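PDB 3GFF: IroE-like serine hydrolase from Shewanella oneidensis, which probably hydrolyses ester bonds, as a serine hydrolase of the esterase D family with an alpha/beta-hydrolase fold. Local coordinates for residues A224-L227 with T228-P232; D257-R260 with H261-D265; Y284-L287 with S288-G292. All coordinates share one frame; numbering follows the deposited sequence.

Interaction 1 of 3, residues A224-L227 with T228-P232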
# COMPACT_ATOMS: atom_id res chain seq x y z
N ALA A 224 -4.10 4.53 -23.86
CA ALA A 224 -4.83 3.40 -23.28
C ALA A 224 -6.07 3.10 -24.14
O ALA A 224 -6.32 1.94 -24.49
CB ALA A 224 -5.27 3.71 -21.79
N ASP A 225 -6.84 4.16 -24.47
CA ASP A 225 -8.01 4.05 -25.35
C ASP A 225 -7.59 3.46 -26.69
O ASP A 225 -8.29 2.61 -27.22
CB ASP A 225 -8.72 5.39 -25.57
CG ASP A 225 -9.61 5.81 -24.40
OD1 ASP A 225 -9.70 5.02 -23.41
OD2 ASP A 225 -10.22 6.92 -24.45
N LYS A 226 -6.43 3.88 -27.20
CA LYS A 226 -5.93 3.35 -28.47
C LYS A 226 -5.58 1.87 -28.34
O LYS A 226 -5.95 1.08 -29.20
CB LYS A 226 -4.76 4.16 -29.02
CG LYS A 226 -4.20 3.63 -30.34
CD LYS A 226 -3.11 4.52 -30.91
CE LYS A 226 -3.66 5.61 -31.74
NZ LYS A 226 -4.12 5.03 -33.05
N LEU A 227 -4.90 1.50 -27.26
CA LEU A 227 -4.57 0.09 -27.02
C LEU A 227 -5.85 -0.79 -26.90
O LEU A 227 -5.91 -1.91 -27.40
CB LEU A 227 -3.70 -0.07 -25.78
CG LEU A 227 -2.20 0.19 -25.87
CD1 LEU A 227 -1.64 0.32 -24.53
CD2 LEU A 227 -1.48 -0.94 -26.60
N THR A 228 -6.86 -0.25 -26.23
CA THR A 228 -8.11 -0.98 -26.01
C THR A 228 -8.86 -1.18 -27.31
O THR A 228 -9.25 -2.31 -27.63
CB THR A 228 -9.04 -0.21 -25.00
OG1 THR A 228 -8.37 -0.08 -23.74
CG2 THR A 228 -10.38 -0.95 -24.81
N LYS A 229 -9.03 -0.09 -28.07
CA LYS A 229 -9.73 -0.11 -29.32
C LYS A 229 -9.00 -0.98 -30.37
O LYS A 229 -9.64 -1.81 -31.04
CB LYS A 229 -9.90 1.31 -29.88
CG LYS A 229 -11.04 1.40 -30.89
CD LYS A 229 -10.96 2.59 -31.85
CE LYS A 229 -9.91 2.34 -32.94
NZ LYS A 229 -9.90 3.43 -33.96
N LEU A 230 -7.68 -0.77 -30.51
CA LEU A 230 -6.83 -1.53 -31.45
C LEU A 230 -6.67 -2.99 -31.08
O LEU A 230 -6.57 -3.84 -31.98
CB LEU A 230 -5.44 -0.91 -31.62
CG LEU A 230 -5.27 0.14 -32.71
CD1 LEU A 230 -6.39 1.22 -32.79
CD2 LEU A 230 -3.88 0.76 -32.50
N ALA A 231 -6.66 -3.29 -29.78
CA ALA A 231 -6.56 -4.67 -29.28
C ALA A 231 -5.50 -5.50 -30.01
O ALA A 231 -5.83 -6.54 -30.57
CB ALA A 231 -7.94 -5.36 -29.41
N PRO A 232 -4.22 -5.06 -30.00
CA PRO A 232 -3.21 -5.82 -30.72
C PRO A 232 -3.18 -7.27 -30.30
O PRO A 232 -3.39 -7.58 -29.12
CB PRO A 232 -1.89 -5.12 -30.32
CG PRO A 232 -2.20 -4.30 -29.15
CD PRO A 232 -3.63 -3.91 -29.28

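Interaction 2 of 3, residues D257-R260 with H261-D265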
# COMPACT_ATOMS: atom_id res chain seq x y z
N ASP A 257 -2.66 -2.58 -7.54
CA ASP A 257 -3.68 -3.12 -8.42
C ASP A 257 -3.09 -3.83 -9.61
O ASP A 257 -3.72 -4.79 -10.13
CB ASP A 257 -4.57 -2.02 -8.92
CG ASP A 257 -5.44 -1.46 -7.87
OD1 ASP A 257 -5.85 -2.21 -6.93
OD2 ASP A 257 -5.77 -0.25 -8.04
N GLY A 258 -1.93 -3.35 -10.05
CA GLY A 258 -1.26 -3.93 -11.20
C GLY A 258 -0.78 -5.34 -10.94
O GLY A 258 -1.02 -6.22 -11.74
N ILE A 259 -0.13 -5.55 -9.80
CA ILE A 259 0.47 -6.84 -9.45
C ILE A 259 -0.58 -7.86 -9.05
O ILE A 259 -0.37 -9.05 -9.26
CB ILE A 259 1.56 -6.70 -8.31
CG1 ILE A 259 2.63 -7.78 -8.46
CG2 ILE A 259 0.93 -6.64 -6.94
CD1 ILE A 259 3.43 -7.66 -9.82
N ARG A 260 -1.68 -7.38 -8.45
CA ARG A 260 -2.81 -8.18 -8.10
C ARG A 260 -3.55 -8.66 -9.35
O ARG A 260 -4.02 -9.80 -9.41
CB ARG A 260 -3.75 -7.46 -7.11
CG ARG A 260 -3.29 -7.52 -5.65
CD ARG A 260 -4.10 -6.65 -4.71
NE ARG A 260 -5.54 -6.95 -4.76
CZ ARG A 260 -6.16 -7.90 -4.06
NH1 ARG A 260 -5.51 -8.67 -3.20
NH2 ARG A 260 -7.47 -8.08 -4.23
N HIS A 261 -3.71 -7.79 -10.32
CA HIS A 261 -4.30 -8.16 -11.59
C HIS A 261 -3.42 -9.17 -12.35
O HIS A 261 -3.91 -10.16 -12.89
CB HIS A 261 -4.49 -6.91 -12.43
CG HIS A 261 -4.91 -7.21 -13.83
ND1 HIS A 261 -6.19 -7.63 -14.13
CD2 HIS A 261 -4.23 -7.19 -15.00
CE1 HIS A 261 -6.28 -7.83 -15.44
NE2 HIS A 261 -5.12 -7.58 -15.99
N LEU A 262 -2.11 -8.93 -12.36
CA LEU A 262 -1.19 -9.86 -13.02
C LEU A 262 -1.27 -11.28 -12.46
O LEU A 262 -1.24 -12.24 -13.22
CB LEU A 262 0.27 -9.38 -12.89
CG LEU A 262 1.29 -10.24 -13.64
CD1 LEU A 262 1.11 -10.11 -15.19
CD2 LEU A 262 2.73 -9.85 -13.21
N PHE A 263 -1.37 -11.40 -11.14
CA PHE A 263 -1.39 -12.71 -10.47
C PHE A 263 -2.74 -13.24 -10.02
O PHE A 263 -2.82 -14.27 -9.33
CB PHE A 263 -0.44 -12.67 -9.28
CG PHE A 263 0.99 -12.55 -9.69
CD1 PHE A 263 1.59 -13.54 -10.45
CD2 PHE A 263 1.75 -11.47 -9.29
CE1 PHE A 263 2.92 -13.43 -10.81
CE2 PHE A 263 3.05 -11.37 -9.65
CZ PHE A 263 3.64 -12.33 -10.41
N LYS A 264 -3.79 -12.56 -10.44
CA LYS A 264 -5.16 -12.86 -10.09
C LYS A 264 -5.55 -14.32 -10.31
O LYS A 264 -6.04 -14.99 -9.40
CB LYS A 264 -6.08 -11.93 -10.91
CG LYS A 264 -7.56 -11.95 -10.53
CD LYS A 264 -8.40 -10.94 -11.40
CE LYS A 264 -7.77 -9.52 -11.42
NZ LYS A 264 -8.67 -8.38 -11.83
N ASP A 265 -5.30 -14.83 -11.52
CA ASP A 265 -5.74 -16.17 -11.86
C ASP A 265 -4.86 -17.32 -11.35
O ASP A 265 -5.11 -18.47 -11.70
CB ASP A 265 -5.92 -16.26 -13.37
CG ASP A 265 -6.94 -15.30 -13.88
OD1 ASP A 265 -7.96 -15.07 -13.20
OD2 ASP A 265 -6.72 -14.76 -14.98

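Interaction 3 of 3, residues Y284-L287 with S288-G292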
# COMPACT_ATOMS: atom_id res chain seq x y z
N TYR A 284 -3.22 -23.71 -15.05
CA TYR A 284 -1.82 -23.35 -15.28
C TYR A 284 -1.41 -23.45 -16.76
O TYR A 284 -0.48 -22.75 -17.19
CB TYR A 284 -0.90 -24.05 -14.27
CG TYR A 284 -0.90 -23.27 -12.98
CD1 TYR A 284 -1.96 -23.35 -12.08
CD2 TYR A 284 0.15 -22.39 -12.68
CE1 TYR A 284 -2.00 -22.59 -10.93
CE2 TYR A 284 0.13 -21.62 -11.54
CZ TYR A 284 -0.96 -21.71 -10.67
OH TYR A 284 -0.95 -20.97 -9.51
N GLY A 285 -2.13 -24.23 -17.56
CA GLY A 285 -1.92 -24.28 -19.00
C GLY A 285 -2.27 -22.92 -19.60
O GLY A 285 -1.55 -22.39 -20.42
N VAL A 286 -3.38 -22.34 -19.14
CA VAL A 286 -3.82 -21.04 -19.61
C VAL A 286 -2.81 -19.96 -19.21
O VAL A 286 -2.43 -19.12 -20.04
CB VAL A 286 -5.24 -20.68 -19.08
CG1 VAL A 286 -5.66 -19.24 -19.54
CG2 VAL A 286 -6.26 -21.74 -19.53
N LEU A 287 -2.34 -20.00 -17.95
CA LEU A 287 -1.32 -19.03 -17.48
C LEU A 287 -0.05 -19.14 -18.32
O LEU A 287 0.53 -18.13 -18.74
CB LEU A 287 -1.00 -19.20 -15.98
CG LEU A 287 -2.16 -18.96 -15.00
CD1 LEU A 287 -1.77 -19.21 -13.56
CD2 LEU A 287 -2.68 -17.55 -15.22
N SER A 288 0.37 -20.37 -18.59
CA SER A 288 1.54 -20.61 -19.42
C SER A 288 1.41 -20.00 -20.83
O SER A 288 2.36 -19.42 -21.36
CB SER A 288 1.85 -22.10 -19.51
OG SER A 288 2.28 -22.55 -18.23
N GLU A 289 0.23 -20.16 -21.43
CA GLU A 289 0.00 -19.66 -22.75
C GLU A 289 -0.03 -18.12 -22.72
O GLU A 289 0.44 -17.47 -23.66
CB GLU A 289 -1.26 -20.31 -23.35
CG GLU A 289 -1.09 -21.86 -23.46
CD GLU A 289 -2.19 -22.62 -24.23
OE1 GLU A 289 -3.39 -22.21 -24.18
OE2 GLU A 289 -1.84 -23.68 -24.86
N ARG A 290 -0.53 -17.54 -21.61
CA ARG A 290 -0.64 -16.09 -21.44
C ARG A 290 0.75 -15.44 -21.27
O ARG A 290 1.07 -14.43 -21.92
CB ARG A 290 -1.53 -15.76 -20.23
CG ARG A 290 -1.87 -14.26 -20.01
CD ARG A 290 -2.58 -13.99 -18.70
NE ARG A 290 -3.85 -14.69 -18.62
CZ ARG A 290 -4.61 -14.84 -17.52
NH1 ARG A 290 -4.26 -14.31 -16.34
NH2 ARG A 290 -5.75 -15.51 -17.61
N PHE A 291 1.59 -16.05 -20.44
CA PHE A 291 2.96 -15.56 -20.23
C PHE A 291 3.94 -15.98 -21.34
O PHE A 291 5.09 -15.54 -21.37
CB PHE A 291 3.49 -15.98 -18.84
CG PHE A 291 2.90 -15.18 -17.68
CD1 PHE A 291 1.66 -15.49 -17.16
CD2 PHE A 291 3.63 -14.15 -17.07
CE1 PHE A 291 1.13 -14.79 -16.10
CE2 PHE A 291 3.11 -13.42 -16.02
CZ PHE A 291 1.86 -13.75 -15.51
N GLY A 292 3.50 -16.81 -22.29
CA GLY A 292 4.41 -17.29 -23.35
C GLY A 292 5.58 -18.10 -22.79
O GLY A 292 6.56 -18.32 -23.48

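Interaction 1 of 3, residues A224-L227 with T228-P232
L227 and P232 meet at the C-terminal end of helix 215-230. L227 is the buried partner, and the proline touches it lightly, with L227 CD2 4.3 Å from P232 CG. The proline also packs CD against the carbonyl of L227, 3.6 Å from CD to O. That same L227 O accepts the last helical bond, from A231 N at 2.9 Å. The donor stands 37° out of the carbonyl plane. A231 has positive phi and is the first residue to leave the helical path.

T228 adds a second grip one turn earlier. Its OG1 lies beside its own backbone N (chi1 -61°) and donates to A224 O at 3.0 Å. A224 O also accepts from T228 N at 2.8 Å. A threonine side chain thus shares the carbonyl four residues back with its own N-H, a familiar arrangement in helices.

The contrast between the two sides is one of burial. A224 and L227 are buried under strands, while D225, T228 and K229 are exposed. K226 and L230 lie at the margin and cross obliquely, with K226 CG 3.6 Å from L230 CD2. The leucine packs on the aliphatic stem of the lysine, not on its amine. K226 NZ and K229 NZ stay 6.1 Å apart.

The helix flanks the central sheet of an alpha/beta-hydrolase fold. A224 and L227 rest on strands 195-201 and 235-241, through residues such as I201, M199, A239 and F237. T228 also touches F237. L230 leans on V187 and V188 of helix 178-189, and L227 meets V187 as well.

Interaction 2 of 3, residues D257-R260 with H261-D265
I259 packs on L262 and F263 in a local i to i+3 and i+4 contact, on the buried side of helix 250-263 near its C-terminal end. I259 and F263 lie side by side and point the same way. The ethyl arm of I259 does the touching, with CD1 3.7 Å from F263 CE2. CG1 is anti to the backbone N (chi1 -150°), which carries this arm along the ring. The same CD1 reaches L262 CD2 at 4.1 Å. L262 CD2 in turn sits 3.8 Å above one face of the F263 ring, toward its rim, so the three side chains form one apolar patch.

L262 N donates to G258 O at 3.0 Å. The bond from F263 N to I259 O is longer, 3.2 Å, with the donor 37° out of the carbonyl plane. On the polar side, K264 NZ approaches H261 ND1 in the ring plane, a weak bond of 3.5 Å. R260 lies at the subunit interface. Its NH1 bonds to Q72, and its NH2 bonds to the backbone O of E244 of the second subunit.

I259 rests on L62 and L65 of helix 51-65. F263 meets I73 and P74 of a loop, and L262 touches F291 of helix 277-291.

Interaction 3 of 3, residues Y284-L287 with S288-G292
L287 CD2 lies over one face of the R290 guanidinium, 3.8 Å from NH1. The two side chains run alongside each other, one turn apart near the end of helix 277-291. The arginine gets there with CG anti to its backbone N (chi1 -173°) and a bend further out at chi3. The other methyl of L287, CD1, sits 3.7 Å above one face of the Y284 ring, toward its rim. The leucine therefore bridges two flat groups.

S288 doubles the helical bond to Y284 O. Its OG donates to that oxygen at 3.0 Å and its N at 2.9 Å, and the two donors come from opposite faces of the carbonyl plane. F291 N donates to L287 O at 2.9 Å, nearly in line with the C=O, and F291 CD1 lies 3.3 Å from that oxygen at the ring edge. G292 then leaves the helix with positive phi.

Outside partners fix the ends. Y284 OH bonds to the backbone O of F266, S288 OG to V295 N, and R290 NH1 forms a salt bridge with D265. That salt bridge fixes where the charged group of R290 sits, while the leucine covers part of one guanidinium face.

The three contacts come in series along the chain, each near the C-terminal end of its own helix: 215-230, 250-263 and 277-291. Strand 235-241, an outermost strand of the mixed central sheet, separates the first two helices. Interaction 1 stands apart, its centre about 20 Å from that of interaction 2 and 22 Å from that of interaction 3. Interactions 2 and 3 have centres about 14 Å apart and touch, through one salt bridge and apolar packing. The ends of two consecutive helices are thus tied by charge and packing, while interaction 1 packs its helix against the sheet.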